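Local coordinates for dual specificity protein phosphatase 18 (Homo sapiens, PDB 2ESB) that removes phosphate from tyrosine, serine and threonine residues of proteins, preferring phosphotyrosine and doubly phosphorylated forms in MAP kinase peptides, at residues Y118-A130 and L151-V164. Sequence-based numbering, arbitrary orientation.
Sequences YLMKYHAMSLLDA and LIHYEFQLFGKNTV
M120 enters helix 151-159 as a knob into the hole formed by Y154, E155, L158 and F159, in the helical part of the dual-specificity phosphatase fold. Helix segments 118-122 and 151-159 run parallel, 2° apart, with their axes 10.5 Å apart at closest approach. M120 SD lies against E155 CB (3.7 Å), and the bend at chi3 (-71°) brings CE within 3.6 Å of Y154 CD2, while CB rests on L158 CD1. F159 CZ comes near the backbone oxygens of M120 and M125, where the chain passes from helix 118-122 to helix 127-130. Further along, the branches of L127 cover L151 CB and I152 CG1, and V164 CG2 packs on L127 CG.

K121 lays CD against Y154 OH; its NZ forms salt bridges with D84 and D88 of helix 83-95, and Y154 OH hydrogen-bonds to D84.

One buried carboxylate can hold a helix start to a distant chain segment by gathering several donors. That of E155 gathers four, tying the start of helix 127-130 to the chain that follows helix 151-159. OE2 accepts from T163 N and N162 ND2, and OE1 takes T163 OG1 on its syn lone pair at 2.6 Å. S126, at the N-cap, accepts from D129 N with its OG, while two other amides of the first turn cross to the opposite segment. L128 N donates to T163 OG1 at 3.1 Å; L127 N donates to E155 OE1 at 2.9 Å, from above the carboxylate plane.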
loop_
_atom_site.group_PDB
_atom_site.type_symbol
_atom_site.label_atom_id
_atom_site.label_comp_id
_atom_site.label_asym_id
_atom_site.label_seq_id
_atom_site.Cartn_x
_atom_site.Cartn_y
_atom_site.Cartn_z
ATOM N N TYR A 118 -3.769 0.277 -5.717
ATOM C CA TYR A 118 -3.032 0.626 -6.925
ATOM C C TYR A 118 -2.986 -0.533 -7.922
ATOM O O TYR A 118 -3.241 -0.341 -9.117
ATOM C CB TYR A 118 -1.610 1.062 -6.565
ATOM C CG TYR A 118 -0.677 1.104 -7.754
ATOM C CD1 TYR A 118 -0.752 2.135 -8.697
ATOM C CD2 TYR A 118 0.237 0.080 -7.970
ATOM C CE1 TYR A 118 0.062 2.128 -9.833
ATOM C CE2 TYR A 118 1.053 0.063 -9.091
ATOM C CZ TYR A 118 0.958 1.084 -10.020
ATOM O OH TYR A 118 1.739 1.032 -11.147
ATOM N N LEU A 119 -2.656 -1.730 -7.435
ATOM C CA LEU A 119 -2.573 -2.901 -8.309
ATOM C C LEU A 119 -3.896 -3.188 -9.013
ATOM O O LEU A 119 -3.910 -3.539 -10.193
ATOM C CB LEU A 119 -2.131 -4.138 -7.524
ATOM C CG LEU A 119 -0.679 -4.131 -7.040
ATOM C CD1 LEU A 119 -0.398 -5.359 -6.182
ATOM C CD2 LEU A 119 0.253 -4.105 -8.248
ATOM N N MET A 120 -5.010 -3.034 -8.304
ATOM C CA MET A 120 -6.304 -3.278 -8.933
ATOM C C MET A 120 -6.576 -2.260 -10.029
ATOM O O MET A 120 -7.047 -2.605 -11.116
ATOM C CB MET A 120 -7.449 -3.207 -7.913
ATOM C CG MET A 120 -7.476 -4.340 -6.899
ATOM S SD MET A 120 -9.060 -4.385 -6.004
ATOM C CE MET A 120 -8.895 -2.903 -4.973
ATOM N N LYS A 121 -6.277 -0.999 -9.748
ATOM C CA LYS A 121 -6.549 0.039 -10.724
ATOM C C LYS A 121 -5.620 0.058 -11.920
ATOM O O LYS A 121 -6.075 0.238 -13.047
ATOM C CB LYS A 121 -6.543 1.422 -10.062
ATOM C CG LYS A 121 -6.975 2.526 -11.018
ATOM C CD LYS A 121 -7.067 3.902 -10.373
ATOM C CE LYS A 121 -7.627 4.934 -11.389
ATOM N NZ LYS A 121 -7.981 6.258 -10.754
ATOM N N TYR A 122 -4.327 -0.153 -11.702
ATOM C CA TYR A 122 -3.389 -0.079 -12.818
ATOM C C TYR A 122 -2.784 -1.359 -13.376
ATOM O O TYR A 122 -2.109 -1.320 -14.406
ATOM C CB TYR A 122 -2.266 0.902 -12.468
ATOM C CG TYR A 122 -2.714 2.333 -12.578
ATOM C CD1 TYR A 122 -3.129 3.039 -11.456
ATOM C CD2 TYR A 122 -2.789 2.962 -13.824
ATOM C CE1 TYR A 122 -3.612 4.336 -11.565
ATOM C CE2 TYR A 122 -3.275 4.260 -13.943
ATOM C CZ TYR A 122 -3.686 4.938 -12.807
ATOM O OH TYR A 122 -4.191 6.209 -12.901
ATOM N N HIS A 123 -2.993 -2.486 -12.705
ATOM C CA HIS A 123 -2.456 -3.752 -13.207
ATOM C C HIS A 123 -3.586 -4.750 -13.489
ATOM O O HIS A 123 -3.363 -5.957 -13.610
ATOM C CB HIS A 123 -1.447 -4.322 -12.207
ATOM C CG HIS A 123 -0.125 -3.615 -12.238
ATOM N ND1 HIS A 123 0.915 -4.014 -13.051
ATOM C CD2 HIS A 123 0.297 -2.491 -11.615
ATOM C CE1 HIS A 123 1.920 -3.165 -12.926
ATOM N NE2 HIS A 123 1.571 -2.232 -12.060
ATOM N N ALA A 124 -4.800 -4.218 -13.577
ATOM C CA ALA A 124 -5.995 -5.010 -13.859
ATOM C C ALA A 124 -6.037 -6.314 -13.062
ATOM O O ALA A 124 -6.249 -7.394 -13.622
ATOM C CB ALA A 124 -6.067 -5.301 -15.357
ATOM N N MET A 125 -5.830 -6.213 -11.754
ATOM C CA MET A 125 -5.850 -7.391 -10.897
ATOM C C MET A 125 -7.046 -7.385 -9.961
ATOM O O MET A 125 -7.468 -6.332 -9.490
ATOM C CB MET A 125 -4.569 -7.471 -10.063
ATOM C CG MET A 125 -3.314 -7.759 -10.881
ATOM S SD MET A 125 -1.795 -7.625 -9.910
ATOM C CE MET A 125 -1.592 -9.283 -9.366
ATOM N N SER A 126 -7.605 -8.562 -9.710
ATOM C CA SER A 126 -8.722 -8.668 -8.780
ATOM C C SER A 126 -8.106 -8.404 -7.405
ATOM O O SER A 126 -6.882 -8.504 -7.251
ATOM C CB SER A 126 -9.296 -10.081 -8.807
ATOM O OG SER A 126 -8.305 -11.000 -8.396
ATOM N N LEU A 127 -8.931 -8.065 -6.415
ATOM C CA LEU A 127 -8.416 -7.821 -5.074
ATOM C C LEU A 127 -7.685 -9.075 -4.609
ATOM O O LEU A 127 -6.606 -9.002 -4.018
ATOM C CB LEU A 127 -9.554 -7.476 -4.096
ATOM C CG LEU A 127 -9.152 -7.202 -2.633
ATOM C CD1 LEU A 127 -8.051 -6.121 -2.578
ATOM C CD2 LEU A 127 -10.383 -6.748 -1.822
ATOM N N LEU A 128 -8.266 -10.236 -4.887
ATOM C CA LEU A 128 -7.639 -11.495 -4.487
ATOM C C LEU A 128 -6.252 -11.662 -5.121
ATOM O O LEU A 128 -5.278 -11.999 -4.430
ATOM C CB LEU A 128 -8.527 -12.684 -4.884
ATOM C CG LEU A 128 -7.984 -14.091 -4.589
ATOM C CD1 LEU A 128 -7.756 -14.255 -3.099
ATOM C CD2 LEU A 128 -8.966 -15.149 -5.088
ATOM N N ASP A 129 -6.158 -11.433 -6.428
ATOM C CA ASP A 129 -4.869 -11.590 -7.111
ATOM C C ASP A 129 -3.873 -10.521 -6.675
ATOM O O ASP A 129 -2.677 -10.787 -6.559
ATOM C CB ASP A 129 -5.037 -11.567 -8.638
ATOM C CG ASP A 129 -5.701 -12.839 -9.178
ATOM O OD1 ASP A 129 -5.772 -13.846 -8.442
ATOM O OD2 ASP A 129 -6.147 -12.836 -10.346
ATOM N N ALA A 130 -4.360 -9.315 -6.426
ATOM C CA ALA A 130 -3.470 -8.255 -5.966
ATOM C C ALA A 130 -2.909 -8.653 -4.600
ATOM O O ALA A 130 -1.734 -8.418 -4.306
ATOM C CB ALA A 130 -4.239 -6.937 -5.865
ATOM N N LEU A 151 -11.304 -1.864 0.725
ATOM C CA LEU A 151 -10.738 -2.431 -0.506
ATOM C C LEU A 151 -11.792 -3.224 -1.284
ATOM O O LEU A 151 -11.836 -3.186 -2.512
ATOM C CB LEU A 151 -9.534 -3.322 -0.176
ATOM C CG LEU A 151 -8.262 -2.571 0.233
ATOM C CD1 LEU A 151 -7.247 -3.554 0.809
ATOM C CD2 LEU A 151 -7.676 -1.841 -0.972
ATOM N N ILE A 152 -12.648 -3.936 -0.565
ATOM C CA ILE A 152 -13.721 -4.697 -1.202
ATOM C C ILE A 152 -14.692 -3.723 -1.883
ATOM O O ILE A 152 -15.139 -3.954 -3.012
ATOM C CB ILE A 152 -14.459 -5.567 -0.146
ATOM C CG1 ILE A 152 -13.569 -6.754 0.236
ATOM C CG2 ILE A 152 -15.802 -6.061 -0.688
ATOM C CD1 ILE A 152 -14.045 -7.519 1.468
ATOM N N HIS A 153 -15.010 -2.623 -1.210
ATOM C CA HIS A 153 -15.908 -1.632 -1.807
ATOM C C HIS A 153 -15.258 -1.026 -3.066
ATOM O O HIS A 153 -15.916 -0.827 -4.086
ATOM C CB HIS A 153 -16.231 -0.533 -0.797
ATOM C CG HIS A 153 -17.101 0.554 -1.349
ATOM N ND1 HIS A 153 -16.599 1.764 -1.775
ATOM C CD2 HIS A 153 -18.436 0.602 -1.567
ATOM C CE1 HIS A 153 -17.588 2.514 -2.230
ATOM N NE2 HIS A 153 -18.713 1.831 -2.116
ATOM N N TYR A 154 -13.961 -0.753 -2.995
ATOM C CA TYR A 154 -13.234 -0.186 -4.135
ATOM C C TYR A 154 -13.177 -1.206 -5.280
ATOM O O TYR A 154 -13.323 -0.844 -6.443
ATOM C CB TYR A 154 -11.824 0.210 -3.696
ATOM C CG TYR A 154 -11.021 0.979 -4.715
ATOM C CD1 TYR A 154 -11.542 2.108 -5.334
ATOM C CD2 TYR A 154 -9.717 0.605 -5.022
ATOM C CE1 TYR A 154 -10.787 2.851 -6.244
ATOM C CE2 TYR A 154 -8.944 1.350 -5.930
ATOM C CZ TYR A 154 -9.492 2.470 -6.534
ATOM O OH TYR A 154 -8.757 3.215 -7.429
ATOM N N GLU A 155 -12.957 -2.477 -4.952
ATOM C CA GLU A 155 -12.921 -3.513 -5.979
ATOM C C GLU A 155 -14.257 -3.534 -6.709
ATOM O O GLU A 155 -14.302 -3.611 -7.941
ATOM C CB GLU A 155 -12.671 -4.901 -5.377
ATOM C CG GLU A 155 -12.579 -5.989 -6.452
ATOM C CD GLU A 155 -12.454 -7.400 -5.907
ATOM O OE1 GLU A 155 -11.845 -8.240 -6.602
ATOM O OE2 GLU A 155 -12.970 -7.691 -4.808
ATOM N N PHE A 156 -15.350 -3.468 -5.951
ATOM C CA PHE A 156 -16.678 -3.486 -6.560
ATOM C C PHE A 156 -16.846 -2.276 -7.462
ATOM O O PHE A 156 -17.451 -2.366 -8.532
ATOM C CB PHE A 156 -17.780 -3.472 -5.498
ATOM C CG PHE A 156 -19.167 -3.583 -6.073
ATOM C CD1 PHE A 156 -19.616 -4.792 -6.601
ATOM C CD2 PHE A 156 -20.009 -2.478 -6.115
ATOM C CE1 PHE A 156 -20.888 -4.898 -7.165
ATOM C CE2 PHE A 156 -21.284 -2.573 -6.677
ATOM C CZ PHE A 156 -21.721 -3.789 -7.203
ATOM N N GLN A 157 -16.319 -1.138 -7.026
ATOM C CA GLN A 157 -16.410 0.076 -7.823
ATOM C C GLN A 157 -15.668 -0.079 -9.147
ATOM O O GLN A 157 -16.156 0.345 -10.196
ATOM C CB GLN A 157 -15.829 1.263 -7.058
ATOM C CG GLN A 157 -16.622 1.632 -5.808
ATOM C CD GLN A 157 -16.085 2.875 -5.128
ATOM O OE1 GLN A 157 -14.930 2.915 -4.702
ATOM N NE2 GLN A 157 -16.923 3.903 -5.028
ATOM N N LEU A 158 -14.498 -0.703 -9.096
ATOM C CA LEU A 158 -13.677 -0.895 -10.293
ATOM C C LEU A 158 -14.147 -1.999 -11.229
ATOM O O LEU A 158 -14.095 -1.844 -12.442
ATOM C CB LEU A 158 -12.224 -1.199 -9.906
ATOM C CG LEU A 158 -11.369 -0.122 -9.218
ATOM C CD1 LEU A 158 -10.041 -0.743 -8.759
ATOM C CD2 LEU A 158 -11.103 1.039 -10.169
ATOM N N PHE A 159 -14.612 -3.110 -10.671
ATOM C CA PHE A 159 -15.008 -4.242 -11.497
ATOM C C PHE A 159 -16.474 -4.671 -11.441
ATOM O O PHE A 159 -16.887 -5.529 -12.221
ATOM C CB PHE A 159 -14.137 -5.455 -11.145
ATOM C CG PHE A 159 -12.655 -5.172 -11.176
ATOM C CD1 PHE A 159 -11.935 -5.047 -10.001
ATOM C CD2 PHE A 159 -11.984 -5.032 -12.386
ATOM C CE1 PHE A 159 -10.564 -4.787 -10.022
ATOM C CE2 PHE A 159 -10.616 -4.771 -12.418
ATOM C CZ PHE A 159 -9.905 -4.649 -11.233
ATOM N N GLY A 160 -17.250 -4.094 -10.528
ATOM C CA GLY A 160 -18.648 -4.479 -10.405
ATOM C C GLY A 160 -18.796 -5.905 -9.898
ATOM O O GLY A 160 -19.850 -6.525 -10.046
ATOM N N LYS A 161 -17.737 -6.424 -9.288
ATOM C CA LYS A 161 -17.727 -7.786 -8.759
ATOM C C LYS A 161 -16.642 -7.911 -7.686
ATOM O O LYS A 161 -15.644 -7.188 -7.727
ATOM C CB LYS A 161 -17.447 -8.758 -9.909
ATOM C CG LYS A 161 -16.827 -10.072 -9.504
ATOM C CD LYS A 161 -16.215 -10.768 -10.706
ATOM C CE LYS A 161 -15.429 -12.003 -10.283
ATOM N NZ LYS A 161 -14.752 -12.653 -11.439
ATOM N N ASN A 162 -16.826 -8.832 -6.736
ATOM C CA ASN A 162 -15.843 -9.028 -5.672
ATOM C C ASN A 162 -15.215 -10.416 -5.697
ATOM O O ASN A 162 -15.855 -11.390 -6.080
ATOM C CB ASN A 162 -16.485 -8.805 -4.299
ATOM C CG ASN A 162 -16.686 -7.350 -3.980
ATOM O OD1 ASN A 162 -17.782 -6.935 -3.604
ATOM N ND2 ASN A 162 -15.625 -6.558 -4.121
ATOM N N THR A 163 -13.959 -10.494 -5.270
ATOM C CA THR A 163 -13.233 -11.754 -5.227
ATOM C C THR A 163 -12.790 -12.057 -3.802
ATOM O O THR A 163 -12.223 -13.112 -3.527
ATOM C CB THR A 163 -12.009 -11.722 -6.150
ATOM O OG1 THR A 163 -11.192 -10.590 -5.819
ATOM C CG2 THR A 163 -12.453 -11.633 -7.608
ATOM N N VAL A 164 -13.036 -11.106 -2.907
ATOM C CA VAL A 164 -12.724 -11.250 -1.486
ATOM C C VAL A 164 -13.990 -10.776 -0.748
ATOM O O VAL A 164 -14.614 -9.794 -1.152
ATOM C CB VAL A 164 -11.517 -10.375 -1.075
ATOM C CG1 VAL A 164 -11.240 -10.527 0.411
ATOM C CG2 VAL A 164 -10.277 -10.779 -1.883
#